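Local coordinates for protein (glutathione s-transferase) (Zea mays, PDB 1BYE) that detoxifies herbicides in maize, probably by conjugating them to glutathione, and here holds an atrazine-glutathione conjugate, at residues Phe114-Ser119 and Thr177-Val182; Thr15-Ala20 and Phe65-Ile70; Asn110-Gln115 and Lys129-Asn134. One frame throughout, in Å; residues are numbered along the deposited sequence.

Interaction 1: Phe114-Ser119 and Thr177-Val182; sequences FQVLIS and TPYASV. With ATA (atrazine glutathione conjugate), chain E.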
loop_
_atom_site.group_PDB
_atom_site.type_symbol
_atom_site.label_atom_id
_atom_site.label_comp_id
_atom_site.label_asym_id
_atom_site.label_seq_id
_atom_site.Cartn_x
_atom_site.Cartn_y
_atom_site.Cartn_z
ATOM N N PHE A 114 6.526 12.094 11.870
ATOM C CA PHE A 114 5.808 13.354 11.996
ATOM C C PHE A 114 5.811 13.991 13.377
ATOM O O PHE A 114 6.008 15.199 13.526
ATOM C CB PHE A 114 4.342 13.171 11.606
ATOM C CG PHE A 114 3.686 14.517 11.432
ATOM C CD1 PHE A 114 3.229 15.260 12.494
ATOM C CD2 PHE A 114 3.538 15.013 10.138
ATOM C CE1 PHE A 114 2.644 16.478 12.233
ATOM C CE2 PHE A 114 2.951 16.241 9.887
ATOM C CZ PHE A 114 2.494 16.971 10.959
ATOM N N GLN A 115 5.531 13.265 14.453
ATOM C CA GLN A 115 5.391 14.040 15.693
ATOM C C GLN A 115 6.757 14.663 15.912
ATOM O O GLN A 115 6.761 15.864 16.198
ATOM C CB GLN A 115 4.763 13.258 16.856
ATOM C CG GLN A 115 3.233 13.142 16.623
ATOM C CD GLN A 115 2.597 14.506 16.815
ATOM O OE1 GLN A 115 3.266 15.302 17.507
ATOM N NE2 GLN A 115 1.411 14.763 16.272
ATOM N N VAL A 116 7.834 13.904 15.931
ATOM C CA VAL A 116 9.113 14.436 16.423
ATOM C C VAL A 116 9.887 15.271 15.391
ATOM O O VAL A 116 10.719 16.096 15.795
ATOM C CB VAL A 116 10.068 13.277 16.672
ATOM C CG1 VAL A 116 11.366 13.802 17.236
ATOM C CG2 VAL A 116 9.486 12.185 17.543
ATOM N N LEU A 117 9.680 15.105 14.070
ATOM C CA LEU A 117 10.426 15.904 13.109
ATOM C C LEU A 117 9.538 16.953 12.505
ATOM O O LEU A 117 9.742 18.107 12.863
ATOM C CB LEU A 117 11.044 15.105 11.958
ATOM C CG LEU A 117 11.821 13.862 12.447
ATOM C CD1 LEU A 117 12.237 13.037 11.256
ATOM C CD2 LEU A 117 12.916 14.255 13.400
ATOM N N ILE A 118 8.619 16.663 11.601
ATOM C CA ILE A 118 7.841 17.702 10.958
ATOM C C ILE A 118 7.204 18.740 11.866
ATOM O O ILE A 118 7.045 19.927 11.509
ATOM C CB ILE A 118 6.672 17.204 10.111
ATOM C CG1 ILE A 118 7.210 16.359 8.955
ATOM C CG2 ILE A 118 5.895 18.410 9.545
ATOM C CD1 ILE A 118 7.426 14.917 9.225
ATOM N N SER A 119 6.748 18.301 13.035
ATOM C CA SER A 119 5.627 18.969 13.698
ATOM C C SER A 119 6.317 20.180 14.297
ATOM O O SER A 119 6.062 21.267 13.776
ATOM C CB SER A 119 4.808 18.262 14.752
ATOM O OG SER A 119 3.983 19.168 15.494
ATOM N N THR A 177 15.279 10.207 15.562
ATOM C CA THR A 177 14.429 10.686 16.647
ATOM C C THR A 177 14.943 9.865 17.805
ATOM O O THR A 177 15.576 8.872 17.533
ATOM C CB THR A 177 12.956 10.323 16.535
ATOM O OG1 THR A 177 12.970 8.890 16.685
ATOM C CG2 THR A 177 12.385 10.756 15.209
ATOM N N PRO A 178 14.575 10.248 19.023
ATOM C CA PRO A 178 15.233 9.591 20.153
ATOM C C PRO A 178 14.653 8.219 20.435
ATOM O O PRO A 178 15.313 7.472 21.177
ATOM C CB PRO A 178 15.164 10.595 21.266
ATOM C CG PRO A 178 14.261 11.694 20.839
ATOM C CD PRO A 178 14.151 11.642 19.345
ATOM N N TYR A 179 13.725 7.697 19.640
ATOM C CA TYR A 179 13.140 6.395 19.871
ATOM C C TYR A 179 13.688 5.263 19.031
ATOM O O TYR A 179 12.966 4.310 18.706
ATOM C CB TYR A 179 11.630 6.454 19.566
ATOM C CG TYR A 179 11.086 7.652 20.324
ATOM C CD1 TYR A 179 11.064 7.689 21.724
ATOM C CD2 TYR A 179 10.653 8.724 19.562
ATOM C CE1 TYR A 179 10.586 8.817 22.377
ATOM C CE2 TYR A 179 10.189 9.849 20.226
ATOM C CZ TYR A 179 10.145 9.883 21.609
ATOM O OH TYR A 179 9.640 11.026 22.146
ATOM N N ALA A 180 14.979 5.365 18.714
ATOM C CA ALA A 180 15.569 4.432 17.748
ATOM C C ALA A 180 16.268 3.339 18.551
ATOM O O ALA A 180 16.962 2.445 18.069
ATOM C CB ALA A 180 16.512 5.160 16.813
ATOM N N SER A 181 16.063 3.417 19.866
ATOM C CA SER A 181 16.526 2.390 20.775
ATOM C C SER A 181 15.547 1.245 20.833
ATOM O O SER A 181 15.895 0.148 21.267
ATOM C CB SER A 181 16.786 3.048 22.131
ATOM O OG SER A 181 17.013 1.974 23.039
ATOM N N VAL A 182 14.371 1.325 20.199
ATOM C CA VAL A 182 13.331 0.338 20.534
ATOM C C VAL A 182 13.697 -0.998 19.888
ATOM O O VAL A 182 13.253 -2.046 20.360
ATOM C CB VAL A 182 11.903 0.732 20.154
ATOM C CG1 VAL A 182 11.572 2.113 20.712
ATOM C CG2 VAL A 182 11.697 0.724 18.647
HETATM N "N'" ATA E . 1.848 7.579 -0.868
HETATM C "CA'" ATA E . 2.291 8.594 -1.871
HETATM C "CB'" ATA E . 1.853 10.006 -1.474
HETATM C "CG'" ATA E . 3.033 10.953 -1.231
HETATM C "CC'" ATA E . 3.822 8.590 -1.991
HETATM O "O1'" ATA E . 4.332 9.330 -2.853
HETATM O "O2'" ATA E . 4.452 7.778 -1.286
HETATM C "C'" ATA E . 2.950 11.584 0.155
HETATM O "O'" ATA E . 2.505 10.863 1.065
HETATM N N5 ATA E . 7.372 16.415 5.799
HETATM C C6 ATA E . 8.160 15.368 5.549
HETATM N N1 ATA E . 7.774 14.236 4.970
HETATM C C2 ATA E . 6.676 14.384 4.195
HETATM N N3 ATA E . 5.999 15.550 4.076
HETATM C C4 ATA E . 6.203 16.365 5.132
HETATM N N ATA E . 3.928 12.453 0.479
HETATM C CA ATA E . 3.865 13.082 1.806
HETATM C C ATA E . 4.264 14.564 1.729
HETATM O O ATA E . 5.166 14.951 2.484
HETATM C CB ATA E . 4.796 12.370 2.819
HETATM S SG ATA E . 6.422 13.146 2.984
HETATM N N7 ATA E . 5.170 17.318 5.661
HETATM N N11 ATA E . 9.603 15.555 5.855
HETATM C C12 ATA E . 9.751 16.791 6.696
HETATM C C13 ATA E . 11.241 17.136 6.888
HETATM C C8 ATA E . 5.701 18.582 6.270
HETATM C C9 ATA E . 7.228 18.526 6.475
HETATM C C10 ATA E . 5.361 19.921 5.579
HETATM N ND ATA E . 4.005 15.121 0.551
HETATM C CAD ATA E . 3.319 16.399 0.475
HETATM C CD ATA E . 2.311 16.476 -0.658
HETATM O OD ATA E . 2.593 17.155 -1.672
HETATM O "OT'" ATA E . 1.168 15.994 -0.462
#
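The helix wall of the conjugate pocket, which presents I118 to the ligand, packs with another side, through V116 and L117, on the loop after helix 168-176. V116 packs on T177, P178 and Y179, and L117 joins it on T177. CB of V116 lies 3.7 Å from the methyl CG2 of T177, the two side chains slanting past each other, and the two methyls of V116 then divide the remaining surface. CG1, anti to the backbone N (chi1 -178°), meets the proline ring 4.1 Å from CD of P178. CG2 is directed instead to the tyrosine, reaching CE2 of Y179 at 3.6 Å, in the plane of the ring and at its edge, so this is no stack on a ring face. L117 adds only its tip, CD2 being 4.0 Å from CG2 of T177 in a roughly perpendicular crossing.

The ST turn fixes the rotation of T177: its OG1 accepts from the backbone N of Y179 (3.3 Å, N-H...O angle 162°), and with OG1 placed between the backbone N and the carbonyl carbon (chi1 67°), CG2 faces V116 and L117.

Another side of the helix carries I118 to the ligand. CG2 of I118 packs on the isopropyl group, and its CG1 comes up to the triazine nitrogen N5; CB of I118 lies over the rim of one face of the F114 ring.

Around the contact, T177 OG1 bonds to L174 O of helix 168-176, while Y179 rests its ring on V131 and L135 of helix 128-148 and bonds through OH to Q128. Q115 and S119 tie helix 88-122 to D127 and T125, residues just before helix 128-148.

Interaction 2: Thr15-Ala20 and Phe65-Ile70; sequences TRCATA and FESRAI. With ATA (atrazine glutathione conjugate), chain E.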
loop_
_atom_site.group_PDB
_atom_site.type_symbol
_atom_site.label_atom_id
_atom_site.label_comp_id
_atom_site.label_asym_id
_atom_site.label_seq_id
_atom_site.Cartn_x
_atom_site.Cartn_y
_atom_site.Cartn_z
ATOM N N THR A 15 12.963 9.471 -0.239
ATOM C CA THR A 15 14.136 8.643 -0.028
ATOM C C THR A 15 13.829 7.155 -0.107
ATOM O O THR A 15 14.796 6.426 0.258
ATOM C CB THR A 15 14.808 8.887 1.334
ATOM O OG1 THR A 15 13.774 8.828 2.315
ATOM C CG2 THR A 15 15.533 10.217 1.272
ATOM N N ARG A 16 12.583 6.701 -0.273
ATOM C CA ARG A 16 12.396 5.265 -0.436
ATOM C C ARG A 16 12.393 4.944 -1.935
ATOM O O ARG A 16 13.002 3.872 -2.168
ATOM C CB ARG A 16 11.262 4.585 0.345
ATOM C CG ARG A 16 10.278 3.650 -0.350
ATOM C CD ARG A 16 9.587 2.531 0.461
ATOM N NE ARG A 16 9.543 2.929 1.852
ATOM C CZ ARG A 16 8.706 3.806 2.428
ATOM N NH1 ARG A 16 7.730 4.431 1.753
ATOM N NH2 ARG A 16 9.071 3.899 3.710
ATOM N N CYS A 17 11.806 5.665 -2.887
ATOM C CA CYS A 17 12.317 5.498 -4.241
ATOM C C CYS A 17 13.827 5.416 -4.423
ATOM O O CYS A 17 14.504 4.411 -4.747
ATOM C CB CYS A 17 11.807 6.757 -4.967
ATOM S SG CYS A 17 10.022 6.615 -5.065
ATOM N N ALA A 18 14.531 6.469 -4.043
ATOM C CA ALA A 18 15.941 6.715 -4.160
ATOM C C ALA A 18 16.675 5.848 -3.140
ATOM O O ALA A 18 17.323 6.424 -2.231
ATOM C CB ALA A 18 16.311 8.175 -3.848
ATOM N N THR A 19 16.341 4.556 -3.157
ATOM C CA THR A 19 17.199 3.628 -2.412
ATOM C C THR A 19 16.901 2.260 -3.033
ATOM O O THR A 19 17.626 1.294 -2.832
ATOM C CB THR A 19 16.859 3.547 -0.918
ATOM O OG1 THR A 19 17.028 2.234 -0.340
ATOM C CG2 THR A 19 15.370 3.779 -0.750
ATOM N N ALA A 20 15.803 2.306 -3.783
ATOM C CA ALA A 20 15.497 1.133 -4.601
ATOM C C ALA A 20 16.183 1.190 -5.970
ATOM O O ALA A 20 16.781 0.225 -6.470
ATOM C CB ALA A 20 13.992 1.031 -4.681
ATOM N N PHE A 65 4.259 7.697 -10.200
ATOM C CA PHE A 65 4.285 8.123 -8.818
ATOM C C PHE A 65 3.798 7.031 -7.856
ATOM O O PHE A 65 3.384 5.889 -8.115
ATOM C CB PHE A 65 3.382 9.351 -8.559
ATOM C CG PHE A 65 2.011 9.213 -9.153
ATOM C CD1 PHE A 65 1.051 8.412 -8.591
ATOM C CD2 PHE A 65 1.691 9.883 -10.326
ATOM C CE1 PHE A 65 -0.169 8.236 -9.230
ATOM C CE2 PHE A 65 0.473 9.704 -10.958
ATOM C CZ PHE A 65 -0.459 8.846 -10.437
ATOM N N GLU A 66 3.664 7.494 -6.609
ATOM C CA GLU A 66 3.559 6.595 -5.491
ATOM C C GLU A 66 4.844 5.810 -5.273
ATOM O O GLU A 66 5.179 4.919 -6.064
ATOM C CB GLU A 66 2.439 5.565 -5.715
ATOM C CG GLU A 66 1.032 6.107 -5.960
ATOM C CD GLU A 66 0.677 7.038 -4.822
ATOM O OE1 GLU A 66 0.913 6.543 -3.691
ATOM O OE2 GLU A 66 0.223 8.168 -5.051
ATOM N N SER A 67 5.524 6.104 -4.170
ATOM C CA SER A 67 6.793 5.578 -3.765
ATOM C C SER A 67 6.908 4.131 -4.213
ATOM O O SER A 67 7.850 3.635 -4.840
ATOM C CB SER A 67 6.963 5.572 -2.245
ATOM O OG SER A 67 8.143 4.974 -1.718
ATOM N N ARG A 68 5.894 3.401 -3.759
ATOM C CA ARG A 68 5.992 1.940 -3.764
ATOM C C ARG A 68 5.869 1.406 -5.177
ATOM O O ARG A 68 6.473 0.379 -5.431
ATOM C CB ARG A 68 4.970 1.407 -2.748
ATOM C CG ARG A 68 5.542 1.571 -1.344
ATOM C CD ARG A 68 5.039 0.505 -0.372
ATOM N NE ARG A 68 5.373 0.805 1.022
ATOM C CZ ARG A 68 4.939 1.886 1.679
ATOM N NH1 ARG A 68 4.141 2.865 1.221
ATOM N NH2 ARG A 68 5.402 1.934 2.923
ATOM N N ALA A 69 5.147 2.075 -6.047
ATOM C CA ALA A 69 5.045 1.839 -7.470
ATOM C C ALA A 69 6.387 1.944 -8.185
ATOM O O ALA A 69 6.814 1.079 -8.931
ATOM C CB ALA A 69 4.085 2.859 -8.105
ATOM N N ILE A 70 7.105 3.027 -8.022
ATOM C CA ILE A 70 8.422 3.393 -8.404
ATOM C C ILE A 70 9.502 2.599 -7.700
ATOM O O ILE A 70 10.597 2.594 -8.306
ATOM C CB ILE A 70 8.632 4.878 -8.001
ATOM C CG1 ILE A 70 7.863 5.819 -8.917
ATOM C CG2 ILE A 70 10.092 5.298 -7.969
ATOM C CD1 ILE A 70 7.469 7.153 -8.327
HETATM N "N'" ATA E . 1.848 7.579 -0.868
HETATM C "CA'" ATA E . 2.291 8.594 -1.871
HETATM C "CB'" ATA E . 1.853 10.006 -1.474
HETATM C "CG'" ATA E . 3.033 10.953 -1.231
HETATM C "CC'" ATA E . 3.822 8.590 -1.991
HETATM O "O1'" ATA E . 4.332 9.330 -2.853
HETATM O "O2'" ATA E . 4.452 7.778 -1.286
HETATM C "C'" ATA E . 2.950 11.584 0.155
HETATM O "O'" ATA E . 2.505 10.863 1.065
HETATM N N5 ATA E . 7.372 16.415 5.799
HETATM C C6 ATA E . 8.160 15.368 5.549
HETATM N N1 ATA E . 7.774 14.236 4.970
HETATM C C2 ATA E . 6.676 14.384 4.195
HETATM N N3 ATA E . 5.999 15.550 4.076
HETATM C C4 ATA E . 6.203 16.365 5.132
HETATM N N ATA E . 3.928 12.453 0.479
HETATM C CA ATA E . 3.865 13.082 1.806
HETATM C C ATA E . 4.264 14.564 1.729
HETATM O O ATA E . 5.166 14.951 2.484
HETATM C CB ATA E . 4.796 12.370 2.819
HETATM S SG ATA E . 6.422 13.146 2.984
HETATM N N7 ATA E . 5.170 17.318 5.661
HETATM N N11 ATA E . 9.603 15.555 5.855
HETATM C C12 ATA E . 9.751 16.791 6.696
HETATM C C13 ATA E . 11.241 17.136 6.888
HETATM C C8 ATA E . 5.701 18.582 6.270
HETATM C C9 ATA E . 7.228 18.526 6.475
HETATM C C10 ATA E . 5.361 19.921 5.579
HETATM N ND ATA E . 4.005 15.121 0.551
HETATM C CAD ATA E . 3.319 16.399 0.475
HETATM C CD ATA E . 2.311 16.476 -0.658
HETATM O OD ATA E . 2.593 17.155 -1.672
HETATM O "OT'" ATA E . 1.168 15.994 -0.462
#
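R16 and R68 lay their guanidinium groups one on the other, with planes 17° apart and centres separated by 4.3 Å. The overlap is offset: NH2 of R68 lies over the rim of the R16 group, 3.6 Å from NH1 of R16, and each nitrogen sits above a face of the opposite guanidinium. The two chains arrive there differently. R16 is bent at chi3 (25°), which swings its end back to helix 67-78, whereas R68 runs extended from CG to NE, and the side chains slant past each other.

Beside this polar stack C17 packs its sulfur against both S67 and I70: SG is 3.6 Å from CA of S67 and approaches the methyl CG2 of I70. The CA atoms of C17 and S67, 5.5 Å apart, mark the closest backbone approach of the two segments. OG of S67 has a weak bond to N13 O.

On the side of the bound conjugate, OE1 of E66 lies 3.1 Å from the amino nitrogen N' of the gamma-glutamyl group, and CB of S67 is 3.5 Å from its carboxylate oxygen O2'. OE2 of E66 bonds to Q104 of the second subunit.

A shared carboxylate offers a likely explanation for two arginines stacked in a buried place in this thioredoxin-like domain: OE2 of E101, on helix 88-122, forms salt bridges with NH2 of both R16 and R68, and NE of R16 is bonded to N166 O. Their charges are thus probably balanced in part by one carboxylate, which would favour the stacked arrangement and link both helices to the helical domain.

Interaction 3: Asn110-Gln115 and Lys129-Asn134; sequences NPILFQ and KVVDEN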
loop_
_atom_site.group_PDB
_atom_site.type_symbol
_atom_site.label_atom_id
_atom_site.label_comp_id
_atom_site.label_asym_id
_atom_site.label_seq_id
_atom_site.Cartn_x
_atom_site.Cartn_y
_atom_site.Cartn_z
ATOM N N ASN A 110 5.138 6.438 10.928
ATOM C CA ASN A 110 4.699 7.701 10.378
ATOM C C ASN A 110 4.502 8.748 11.455
ATOM O O ASN A 110 5.272 9.708 11.457
ATOM C CB ASN A 110 3.546 7.636 9.394
ATOM C CG ASN A 110 4.019 7.906 7.974
ATOM O OD1 ASN A 110 5.203 7.760 7.650
ATOM N ND2 ASN A 110 3.147 8.278 7.036
ATOM N N PRO A 111 3.589 8.558 12.400
ATOM C CA PRO A 111 3.214 9.606 13.352
ATOM C C PRO A 111 4.282 9.734 14.417
ATOM O O PRO A 111 4.620 10.857 14.794
ATOM C CB PRO A 111 1.860 9.180 13.882
ATOM C CG PRO A 111 1.484 7.923 13.179
ATOM C CD PRO A 111 2.786 7.321 12.685
ATOM N N ILE A 112 5.041 8.688 14.744
ATOM C CA ILE A 112 6.275 8.954 15.497
ATOM C C ILE A 112 7.081 10.032 14.759
ATOM O O ILE A 112 7.335 11.127 15.309
ATOM C CB ILE A 112 7.157 7.757 15.813
ATOM C CG1 ILE A 112 6.359 6.543 16.358
ATOM C CG2 ILE A 112 8.251 8.212 16.789
ATOM C CD1 ILE A 112 7.266 5.502 17.059
ATOM N N LEU A 113 7.337 9.728 13.481
ATOM C CA LEU A 113 8.211 10.539 12.655
ATOM C C LEU A 113 7.756 11.958 12.369
ATOM O O LEU A 113 8.488 12.962 12.413
ATOM C CB LEU A 113 8.310 9.868 11.267
ATOM C CG LEU A 113 9.042 8.512 11.243
ATOM C CD1 LEU A 113 8.911 7.962 9.839
ATOM C CD2 LEU A 113 10.438 8.624 11.807
ATOM N N PHE A 114 6.526 12.094 11.870
ATOM C CA PHE A 114 5.808 13.354 11.996
ATOM C C PHE A 114 5.811 13.991 13.377
ATOM O O PHE A 114 6.008 15.199 13.526
ATOM C CB PHE A 114 4.342 13.171 11.606
ATOM C CG PHE A 114 3.686 14.517 11.432
ATOM C CD1 PHE A 114 3.229 15.260 12.494
ATOM C CD2 PHE A 114 3.538 15.013 10.138
ATOM C CE1 PHE A 114 2.644 16.478 12.233
ATOM C CE2 PHE A 114 2.951 16.241 9.887
ATOM C CZ PHE A 114 2.494 16.971 10.959
ATOM N N GLN A 115 5.531 13.265 14.453
ATOM C CA GLN A 115 5.391 14.040 15.693
ATOM C C GLN A 115 6.757 14.663 15.912
ATOM O O GLN A 115 6.761 15.864 16.198
ATOM C CB GLN A 115 4.763 13.258 16.856
ATOM C CG GLN A 115 3.233 13.142 16.623
ATOM C CD GLN A 115 2.597 14.506 16.815
ATOM O OE1 GLN A 115 3.266 15.302 17.507
ATOM N NE2 GLN A 115 1.411 14.763 16.272
ATOM N N LYS A 129 1.745 12.041 23.292
ATOM C CA LYS A 129 0.815 10.968 23.577
ATOM C C LYS A 129 0.555 10.174 22.310
ATOM O O LYS A 129 0.409 8.954 22.433
ATOM C CB LYS A 129 -0.529 11.421 24.158
ATOM C CG LYS A 129 -0.469 11.378 25.685
ATOM C CD LYS A 129 -0.770 12.801 26.183
ATOM C CE LYS A 129 -1.135 12.753 27.656
ATOM N NZ LYS A 129 -1.303 11.367 28.186
ATOM N N VAL A 130 0.475 10.966 21.244
ATOM C CA VAL A 130 0.748 10.322 19.945
ATOM C C VAL A 130 2.082 9.579 19.857
ATOM O O VAL A 130 2.153 8.369 19.530
ATOM C CB VAL A 130 0.645 11.282 18.754
ATOM C CG1 VAL A 130 0.667 10.377 17.529
ATOM C CG2 VAL A 130 -0.628 12.116 18.759
ATOM N N VAL A 131 3.186 10.269 20.139
ATOM C CA VAL A 131 4.472 9.546 20.137
ATOM C C VAL A 131 4.475 8.256 20.950
ATOM O O VAL A 131 4.883 7.200 20.439
ATOM C CB VAL A 131 5.597 10.492 20.604
ATOM C CG1 VAL A 131 6.949 9.814 20.521
ATOM C CG2 VAL A 131 5.557 11.766 19.788
ATOM N N ASP A 132 4.057 8.320 22.211
ATOM C CA ASP A 132 3.868 7.160 23.086
ATOM C C ASP A 132 2.878 6.168 22.517
ATOM O O ASP A 132 2.988 4.971 22.667
ATOM C CB ASP A 132 3.406 7.706 24.441
ATOM C CG ASP A 132 4.517 8.149 25.372
ATOM O OD1 ASP A 132 5.612 7.531 25.386
ATOM O OD2 ASP A 132 4.359 9.126 26.148
ATOM N N GLU A 133 1.803 6.561 21.832
ATOM C CA GLU A 133 0.706 5.667 21.531
ATOM C C GLU A 133 1.002 4.963 20.215
ATOM O O GLU A 133 0.393 3.906 20.125
ATOM C CB GLU A 133 -0.666 6.309 21.409
ATOM C CG GLU A 133 -0.925 7.078 20.136
ATOM C CD GLU A 133 -2.237 6.758 19.446
ATOM O OE1 GLU A 133 -2.606 5.564 19.485
ATOM O OE2 GLU A 133 -2.816 7.717 18.869
ATOM N N ASN A 134 1.826 5.554 19.317
ATOM C CA ASN A 134 2.253 4.712 18.172
ATOM C C ASN A 134 3.585 4.050 18.445
ATOM O O ASN A 134 3.742 2.875 18.052
ATOM C CB ASN A 134 2.148 5.342 16.850
ATOM C CG ASN A 134 0.782 5.891 16.487
ATOM O OD1 ASN A 134 0.470 7.007 16.941
ATOM N ND2 ASN A 134 0.093 5.108 15.670
#
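P111 sets its ring over one face of the N134 carboxamide, with CG of P111 3.9 Å from CG of N134 and the side chains crossing at about a right angle. The second flat group, the amide of Q115, has V130 to one side of its plane, CG2 of V130 lying 4.2 Å from NE2 of Q115. This amide is held at its oxygen, since OE1 bonds to the backbone N of D127. Q115 is bent at chi2 (-71°), and its aliphatic part does the closer packing: CG reaches CB of V130 at 3.8 Å, while CB faces CG2 of V131. V130 bridges to the proline as well, its CG1 4.0 Å from CB of P111. Further across, CG2 of I112 meets CG1 of V131 at 4.3 Å. A glycine in place of N134 would probably open a gap against the P111 ring, depriving it of its flat neighbour.

The segment axes approach to 8.6 Å at 153°, a roughly antiparallel pair within the all-helical C-terminal domain. Y179 borders it on I112 and V131, and N110 bonds to W12 of the N-terminal domain.

How the interactions relate
From the N terminus, interaction 2 comes first: helix 14-23 meets helix 67-78 directly, the chain between them including strands of the sheet, and so closes a loop within the thioredoxin-like part. Helix 88-122 then supplies the first segment of both other contacts, which share F114 and Q115. Interaction 3 closes a short hairpin onto helix 128-148, while interaction 1 waits for the loop after helix 168-176, so the two closures overlap in sequence. They also touch in space, through the Y179 side chain. Interactions 1 and 2, centres 22 Å apart, have no direct contact but meet the same conjugate, at its atrazine part and its gamma-glutamyl end respectively.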